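Local atomic coordinates of Cfl (Pectobacterium brasiliense, PDB entry 7A9J), a protein that probably activates carboxylic acids with ATP, as a coronafacic acid ligase of the AMP-binding enzyme family, for coupling to amines. Residues V454-P459 with R466-I471; L479-I484 with Y501-E506. The protein carries 1 engineered substitution. All blocks are in the same frame, centred on the assembly; numbering follows the deposited sequence.

Contact 1 (V454-P459 with R466-I471); sequences VVFSVP and RIIALI
F456 and I468 face each other across an antiparallel beta hairpin of the C-terminal domain of this AMP-binding enzyme. The F456 ring lies over the I468 side chain. I468 CB makes a CH-pi contact 4.0 Å from the F456 ring centroid, 22° off the ring normal. I468 CG2 meets the rim at F456 CZ. The ring reaches I468 because a chi1 of 55° places F456 CG over the backbone, flanked by N and C. At the ring edge, in plane, lies CG1 of V458. CG2 of V458 fills the notch between I468 CG1 and the R466 guanidinium, 3.7 Å from R466 NH2. I468 CD1 sits over one face of that guanidinium, offset toward its rim. NH1 makes a salt bridge with E500 and NH2 a hydrogen bond with Y524 OH. Helix 517-522 packs on this same face of the sheet, through V454, F456 and V458.

V455, S457, I467 and A469 lie on the other face. There V455 also packs on I440 and L444 of helix 437-445. Three hydrogen-bonded pairs, V454 with L470, F456 with I468 and V458 with R466, join the backbones. The nearly straight bond from I468 N to F456 O is 2.8 Å. V455 and I467 belong to successive non-hydrogen-bonded pairs and touch diagonally, V455 CG1 to I467 CG2 at 3.5 Å.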
ATOM      1  N   VAL A 454       3.918  22.897  -8.550  1.00 43.04           N
ATOM      2  CA  VAL A 454       2.546  22.406  -8.555  1.00 36.14           C
ATOM      3  C   VAL A 454       1.766  23.281  -9.544  1.00 41.06           C
ATOM      4  O   VAL A 454       1.881  24.517  -9.503  1.00 38.47           O
ATOM      5  CB  VAL A 454       1.887  22.477  -7.162  1.00 34.95           C
ATOM      6  CG1 VAL A 454       0.440  22.034  -7.239  1.00 39.13           C
ATOM      7  CG2 VAL A 454       2.608  21.578  -6.141  1.00 44.16           C
ATOM      8  N   VAL A 455       0.983  22.647 -10.432  1.00 33.70           N
ATOM      9  CA  VAL A 455       0.211  23.362 -11.460  1.00 32.28           C
ATOM     10  C   VAL A 455      -1.277  23.188 -11.166  1.00 34.76           C
ATOM     11  O   VAL A 455      -1.718  22.098 -10.804  1.00 33.51           O
ATOM     12  CB  VAL A 455       0.573  22.863 -12.877  1.00 35.48           C
ATOM     13  CG1 VAL A 455      -0.377  23.437 -13.953  1.00 36.08           C
ATOM     14  CG2 VAL A 455       2.015  23.188 -13.214  1.00 35.86           C
ATOM     15  N   PHE A 456      -2.053  24.274 -11.283  1.00 31.33           N
ATOM     16  CA  PHE A 456      -3.486  24.213 -11.033  1.00 28.41           C
ATOM     17  C   PHE A 456      -4.142  25.326 -11.850  1.00 30.97           C
ATOM     18  O   PHE A 456      -3.469  26.113 -12.515  1.00 34.97           O
ATOM     19  CB  PHE A 456      -3.844  24.419  -9.557  1.00 30.40           C
ATOM     20  CG  PHE A 456      -3.279  25.717  -8.942  1.00 32.50           C
ATOM     21  CD1 PHE A 456      -2.011  25.735  -8.388  1.00 37.18           C
ATOM     22  CD2 PHE A 456      -4.051  26.920  -8.891  1.00 30.80           C
ATOM     23  CE1 PHE A 456      -1.481  26.882  -7.832  1.00 38.67           C
ATOM     24  CE2 PHE A 456      -3.515  28.095  -8.280  1.00 36.18           C
ATOM     25  CZ  PHE A 456      -2.245  28.074  -7.771  1.00 39.06           C
ATOM     26  N   SER A 457      -5.456  25.367 -11.826  1.00 31.25           N
ATOM     27  CA  SER A 457      -6.103  26.467 -12.523  1.00 29.58           C
ATOM     28  C   SER A 457      -6.970  27.278 -11.576  1.00 32.79           C
ATOM     29  O   SER A 457      -7.338  26.826 -10.487  1.00 34.16           O
ATOM     30  CB  SER A 457      -6.955  25.965 -13.720  1.00 37.07           C
ATOM     31  OG  SER A 457      -8.106  25.267 -13.240  1.00 35.67           O
ATOM     32  N   VAL A 458      -7.284  28.487 -12.036  1.00 30.91           N
ATOM     33  CA  VAL A 458      -8.218  29.374 -11.355  1.00 31.20           C
ATOM     34  C   VAL A 458      -9.278  29.773 -12.357  1.00 34.37           C
ATOM     35  O   VAL A 458      -9.057  29.737 -13.581  1.00 33.05           O
ATOM     36  CB  VAL A 458      -7.511  30.610 -10.736  1.00 32.45           C
ATOM     37  CG1 VAL A 458      -6.551  30.061  -9.621  1.00 32.14           C
ATOM     38  CG2 VAL A 458      -6.723  31.397 -11.750  1.00 33.34           C
ATOM     39  N   PRO A 459     -10.455  30.134 -11.867  1.00 34.98           N
ATOM     40  CA  PRO A 459     -11.493  30.652 -12.768  1.00 33.45           C
ATOM     41  C   PRO A 459     -11.029  31.883 -13.515  1.00 39.72           C
ATOM     42  O   PRO A 459     -10.243  32.691 -13.023  1.00 34.70           O
ATOM     43  CB  PRO A 459     -12.661  30.965 -11.834  1.00 41.50           C
ATOM     44  CG  PRO A 459     -12.287  30.509 -10.486  1.00 41.62           C
ATOM     45  CD  PRO A 459     -10.823  30.227 -10.449  1.00 37.71           C
ATOM     46  N   ARG A 466      -7.629  29.513 -16.080  1.00 33.79           N
ATOM     47  CA  ARG A 466      -6.296  30.006 -16.397  1.00 34.92           C
ATOM     48  C   ARG A 466      -5.297  29.175 -15.609  1.00 34.40           C
ATOM     49  O   ARG A 466      -5.522  28.918 -14.423  1.00 32.68           O
ATOM     50  CB  ARG A 466      -6.195  31.483 -16.022  1.00 41.01           C
ATOM     51  CG  ARG A 466      -4.863  32.133 -16.237  1.00 47.40           C
ATOM     52  CD  ARG A 466      -5.009  33.673 -16.106  1.00 39.72           C
ATOM     53  NE  ARG A 466      -5.570  34.047 -14.814  1.00 39.23           N
ATOM     54  CZ  ARG A 466      -4.872  34.475 -13.770  1.00 49.78           C
ATOM     55  NH1 ARG A 466      -3.548  34.599 -13.850  1.00 54.91           N
ATOM     56  NH2 ARG A 466      -5.516  34.792 -12.646  1.00 50.77           N
ATOM     57  N   ILE A 467      -4.203  28.770 -16.264  1.00 33.38           N
ATOM     58  CA  ILE A 467      -3.242  27.865 -15.624  1.00 35.88           C
ATOM     59  C   ILE A 467      -2.216  28.643 -14.828  1.00 36.68           C
ATOM     60  O   ILE A 467      -1.571  29.561 -15.346  1.00 38.76           O
ATOM     61  CB  ILE A 467      -2.553  26.983 -16.679  1.00 35.21           C
ATOM     62  CG1 ILE A 467      -3.617  26.116 -17.354  1.00 35.71           C
ATOM     63  CG2 ILE A 467      -1.417  26.114 -16.032  1.00 33.64           C
ATOM     64  CD1 ILE A 467      -3.046  25.283 -18.495  1.00 43.65           C
ATOM     65  N   ILE A 468      -2.053  28.262 -13.562  1.00 31.51           N
ATOM     66  CA  ILE A 468      -1.066  28.864 -12.675  1.00 33.27           C
ATOM     67  C   ILE A 468      -0.007  27.812 -12.359  1.00 35.23           C
ATOM     68  O   ILE A 468      -0.342  26.648 -12.085  1.00 35.01           O
ATOM     69  CB  ILE A 468      -1.743  29.344 -11.377  1.00 34.55           C
ATOM     70  CG1 ILE A 468      -3.026  30.144 -11.691  1.00 34.79           C
ATOM     71  CG2 ILE A 468      -0.719  30.051 -10.476  1.00 36.02           C
ATOM     72  CD1 ILE A 468      -2.845  31.419 -12.547  1.00 33.33           C
ATOM     73  N   ALA A 469       1.258  28.213 -12.345  1.00 35.68           N
ATOM     74  CA  ALA A 469       2.315  27.299 -11.900  1.00 39.98           C
ATOM     75  C   ALA A 469       2.939  27.841 -10.625  1.00 40.55           C
ATOM     76  O   ALA A 469       3.467  28.964 -10.614  1.00 42.27           O
ATOM     77  CB  ALA A 469       3.395  27.135 -12.978  1.00 41.66           C
ATOM     78  N   LEU A 470       2.900  27.046  -9.567  1.00 39.45           N
ATOM     79  CA  LEU A 470       3.716  27.317  -8.396  1.00 42.94           C
ATOM     80  C   LEU A 470       5.104  26.733  -8.622  1.00 49.16           C
ATOM     81  O   LEU A 470       5.239  25.541  -8.910  1.00 48.96           O
ATOM     82  CB  LEU A 470       3.019  26.729  -7.168  1.00 48.71           C
ATOM     83  CG  LEU A 470       3.264  27.189  -5.739  1.00 55.30           C
ATOM     84  CD1 LEU A 470       3.293  28.699  -5.690  1.00 58.18           C
ATOM     85  CD2 LEU A 470       2.101  26.661  -4.887  1.00 45.41           C
ATOM     86  N   ILE A 471       6.132  27.572  -8.536  1.00 49.21           N
ATOM     87  CA  ILE A 471       7.508  27.199  -8.876  1.00 55.60           C
ATOM     88  C   ILE A 471       8.372  27.345  -7.629  1.00 63.96           C
ATOM     89  O   ILE A 471       8.470  28.445  -7.067  1.00 54.10           O
ATOM     90  CB  ILE A 471       8.083  28.085  -9.994  1.00 54.06           C
ATOM     91  CG1 ILE A 471       7.220  28.040 -11.257  1.00 58.35           C
ATOM     92  CG2 ILE A 471       9.552  27.704 -10.286  1.00 63.43           C
ATOM     93  CD1 ILE A 471       7.255  26.730 -11.966  1.00 46.38           C
TER

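Contact 2 (L479-I484 with Y501-E506); sequences LKAETI and YIFIKE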
ATOM      1  N   LEU A 479      16.202  32.369 -10.509  1.00103.93           N
ATOM      2  CA  LEU A 479      15.449  31.858 -11.644  1.00 91.52           C
ATOM      3  C   LEU A 479      14.445  32.907 -12.086  1.00 86.73           C
ATOM      4  O   LEU A 479      13.658  33.397 -11.270  1.00 79.65           O
ATOM      5  CB  LEU A 479      14.733  30.560 -11.277  1.00 85.34           C
ATOM      6  CG  LEU A 479      13.811  30.002 -12.353  1.00 86.45           C
ATOM      7  CD1 LEU A 479      14.532  29.887 -13.698  1.00 82.06           C
ATOM      8  CD2 LEU A 479      13.272  28.653 -11.888  1.00 75.94           C
ATOM      9  N   LYS A 480      14.473  33.234 -13.375  1.00 88.43           N
ATOM     10  CA  LYS A 480      13.579  34.215 -13.971  1.00 88.91           C
ATOM     11  C   LYS A 480      12.535  33.504 -14.814  1.00 83.08           C
ATOM     12  O   LYS A 480      12.851  32.551 -15.531  1.00 82.13           O
ATOM     13  CB  LYS A 480      14.348  35.224 -14.837  1.00 97.99           C
ATOM     14  CG  LYS A 480      15.090  36.294 -14.043  1.00 98.28           C
ATOM     15  CD  LYS A 480      16.129  37.012 -14.901  1.00104.83           C
ATOM     16  CE  LYS A 480      15.487  37.932 -15.926  1.00 96.77           C
ATOM     17  NZ  LYS A 480      16.523  38.739 -16.632  1.00 94.40           N
ATOM     18  N   ALA A 481      11.294  33.992 -14.731  1.00 77.65           N
ATOM     19  CA  ALA A 481      10.171  33.353 -15.414  1.00 74.70           C
ATOM     20  C   ALA A 481      10.416  33.205 -16.907  1.00 78.77           C
ATOM     21  O   ALA A 481       9.970  32.225 -17.520  1.00 66.24           O
ATOM     22  CB  ALA A 481       8.902  34.166 -15.175  1.00 75.02           C
ATOM     23  N   GLU A 482      11.110  34.169 -17.510  1.00 79.72           N
ATOM     24  CA  GLU A 482      11.347  34.126 -18.945  1.00 70.13           C
ATOM     25  C   GLU A 482      12.104  32.866 -19.332  1.00 76.15           C
ATOM     26  O   GLU A 482      11.873  32.303 -20.411  1.00 69.64           O
ATOM     27  CB  GLU A 482      12.102  35.391 -19.367  1.00 76.18           C
ATOM     28  CG  GLU A 482      11.366  36.724 -19.049  1.00 83.82           C
ATOM     29  CD  GLU A 482      11.444  37.192 -17.579  1.00 91.75           C
ATOM     30  OE1 GLU A 482      11.533  38.418 -17.349  1.00 93.90           O
ATOM     31  OE2 GLU A 482      11.397  36.355 -16.652  1.00 95.14           O
ATOM     32  N   THR A 483      12.999  32.401 -18.454  1.00 76.82           N
ATOM     33  CA  THR A 483      13.672  31.125 -18.675  1.00 76.21           C
ATOM     34  C   THR A 483      12.659  30.003 -18.824  1.00 75.51           C
ATOM     35  O   THR A 483      12.790  29.138 -19.703  1.00 66.42           O
ATOM     36  CB  THR A 483      14.619  30.818 -17.510  1.00 73.16           C
ATOM     37  OG1 THR A 483      15.572  31.880 -17.367  1.00 90.36           O
ATOM     38  CG2 THR A 483      15.355  29.486 -17.734  1.00 79.25           C
ATOM     39  N   ILE A 484      11.634  30.018 -17.972  1.00 69.35           N
ATOM     40  CA  ILE A 484      10.666  28.929 -17.930  1.00 67.06           C
ATOM     41  C   ILE A 484       9.782  28.959 -19.166  1.00 61.30           C
ATOM     42  O   ILE A 484       9.584  27.936 -19.832  1.00 58.97           O
ATOM     43  CB  ILE A 484       9.843  29.017 -16.635  1.00 66.29           C
ATOM     44  CG1 ILE A 484      10.788  29.075 -15.436  1.00 62.59           C
ATOM     45  CG2 ILE A 484       8.888  27.823 -16.492  1.00 51.02           C
ATOM     46  CD1 ILE A 484      10.062  29.119 -14.110  1.00 64.26           C
ATOM     47  N   TYR A 501       3.321  32.494 -13.194  1.00 46.66           N
ATOM     48  CA  TYR A 501       4.292  31.796 -12.361  1.00 40.34           C
ATOM     49  C   TYR A 501       4.292  32.433 -10.975  1.00 51.89           C
ATOM     50  O   TYR A 501       4.389  33.661 -10.855  1.00 50.26           O
ATOM     51  CB  TYR A 501       5.688  31.885 -13.022  1.00 49.13           C
ATOM     52  CG  TYR A 501       5.722  31.173 -14.342  1.00 54.02           C
ATOM     53  CD1 TYR A 501       5.630  29.792 -14.381  1.00 53.46           C
ATOM     54  CD2 TYR A 501       5.820  31.855 -15.546  1.00 57.11           C
ATOM     55  CE1 TYR A 501       5.648  29.098 -15.555  1.00 51.14           C
ATOM     56  CE2 TYR A 501       5.853  31.150 -16.765  1.00 60.41           C
ATOM     57  CZ  TYR A 501       5.753  29.761 -16.740  1.00 59.36           C
ATOM     58  OH  TYR A 501       5.749  28.992 -17.879  1.00 60.14           O
ATOM     59  N   ILE A 502       4.149  31.611  -9.938  1.00 47.31           N
ATOM     60  CA  ILE A 502       4.247  32.067  -8.559  1.00 43.78           C
ATOM     61  C   ILE A 502       5.492  31.427  -7.961  1.00 46.62           C
ATOM     62  O   ILE A 502       5.537  30.210  -7.759  1.00 51.09           O
ATOM     63  CB  ILE A 502       2.991  31.720  -7.751  1.00 37.02           C
ATOM     64  CG1 ILE A 502       1.759  32.397  -8.373  1.00 41.24           C
ATOM     65  CG2 ILE A 502       3.131  32.215  -6.298  1.00 39.92           C
ATOM     66  CD1 ILE A 502       0.436  32.073  -7.688  1.00 36.15           C
ATOM     67  N   PHE A 503       6.517  32.228  -7.704  1.00 50.39           N
ATOM     68  CA  PHE A 503       7.750  31.711  -7.127  1.00 51.71           C
ATOM     69  C   PHE A 503       7.609  31.722  -5.615  1.00 60.27           C
ATOM     70  O   PHE A 503       7.347  32.773  -5.019  1.00 61.05           O
ATOM     71  CB  PHE A 503       8.970  32.534  -7.551  1.00 57.52           C
ATOM     72  CG  PHE A 503       9.257  32.473  -9.017  1.00 62.77           C
ATOM     73  CD1 PHE A 503       8.551  33.274  -9.908  1.00 66.51           C
ATOM     74  CD2 PHE A 503      10.216  31.611  -9.514  1.00 68.63           C
ATOM     75  CE1 PHE A 503       8.800  33.214 -11.267  1.00 61.16           C
ATOM     76  CE2 PHE A 503      10.480  31.555 -10.870  1.00 73.75           C
ATOM     77  CZ  PHE A 503       9.768  32.360 -11.750  1.00 66.66           C
ATOM     78  N   ILE A 504       7.804  30.562  -4.999  1.00 58.26           N
ATOM     79  CA  ILE A 504       7.768  30.418  -3.551  1.00 69.31           C
ATOM     80  C   ILE A 504       8.811  29.368  -3.185  1.00 76.75           C
ATOM     81  O   ILE A 504       8.917  28.338  -3.858  1.00 86.38           O
ATOM     82  CB  ILE A 504       6.352  30.037  -3.065  1.00 69.75           C
ATOM     83  CG1 ILE A 504       6.225  30.221  -1.559  1.00 89.08           C
ATOM     84  CG2 ILE A 504       5.992  28.622  -3.455  1.00 71.28           C
ATOM     85  CD1 ILE A 504       4.822  29.994  -1.046  1.00 84.79           C
ATOM     86  N   LYS A 505       9.628  29.632  -2.173  1.00 80.70           N
ATOM     87  CA  LYS A 505      10.723  28.693  -1.951  1.00 87.04           C
ATOM     88  C   LYS A 505      10.354  27.570  -0.998  1.00 81.11           C
ATOM     89  O   LYS A 505      11.201  26.725  -0.700  1.00 85.80           O
ATOM     90  CB  LYS A 505      11.984  29.429  -1.500  1.00100.59           C
ATOM     91  CG  LYS A 505      12.612  30.167  -2.683  1.00106.78           C
ATOM     92  CD  LYS A 505      14.018  30.679  -2.453  1.00104.90           C
ATOM     93  CE  LYS A 505      14.492  31.386  -3.714  1.00103.42           C
ATOM     94  NZ  LYS A 505      13.375  32.189  -4.318  1.00100.83           N
ATOM     95  N   GLU A 506       9.098  27.506  -0.573  1.00 89.10           N
ATOM     96  CA  GLU A 506       8.569  26.327   0.101  1.00 91.11           C
ATOM     97  C   GLU A 506       7.121  26.154  -0.326  1.00 91.33           C
ATOM     98  O   GLU A 506       6.300  27.047  -0.097  1.00 97.70           O
ATOM     99  CB  GLU A 506       8.672  26.468   1.613  1.00 90.17           C
ATOM    100  CG  GLU A 506       8.140  25.292   2.372  1.00 96.19           C
ATOM    101  CD  GLU A 506       8.144  25.536   3.865  1.00118.78           C
ATOM    102  OE1 GLU A 506       8.255  26.715   4.275  1.00112.20           O
ATOM    103  OE2 GLU A 506       8.041  24.550   4.628  1.00124.86           O
TER
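F503 and Y501 turn their rings toward the start of helix 481-491, and A481 fits between them. A481 CB lies 3.9 Å from Y501 CD2 and 4.0 Å from F503 CZ. The edge of the F503 ring is directed at the backbone here, with A481 CA in the ring plane. L479 reaches the same ring at CE2, through its CG at 4.0 Å. The L479 and F503 side chains run roughly perpendicular.

I484, one helical turn after A481, completes the first shell. Its two branches divide the work. CG2 touches Y501 CE1 at 3.6 Å, and CD1 meets F503 CZ. I484 CB stands over one face of the Y501 ring, offset toward the rim. With CG2 anti to the backbone N and CG1 anti to the carbonyl carbon (chi1 -54°), each branch reaches a different ring.

The strand positions both rings. Backbone bonds tie Y501 to F535 and F503 to K533 on one side, while I502 bonds to A469 and I471 on the other. I450 of strand 450-460 also touches L479 and I484, and F535 touches A481. This is the packing of helix on sheet in a beta-alpha-beta unit, strand 464-473, helix 481-491 and strand 500-503. No hydrogen bond crosses between the segments, which implies that the fit of apolar surfaces joins them.

In the fold
Both contacts are mostly buried and belong to the C-terminal domain, with centres about 13 Å apart. Strands 464-473 and 500-503 are neighbours in one four-stranded mixed sheet, so the contacts meet directly. I471 N lies 2.8 Å from I502 O, and A469 O lies 2.8 Å from I502 N, both probable hydrogen bonds. Contact 1 is made within the sheet, from its outermost strand 450-460 to the next. Contact 2 sets helix 481-491 against the sheet. Their chemistry differs accordingly. Contact 1 joins paired backbones and has a charged end at R466. Contact 2 relies on apolar side chains, while its exposed K480 has its CB bond directed away.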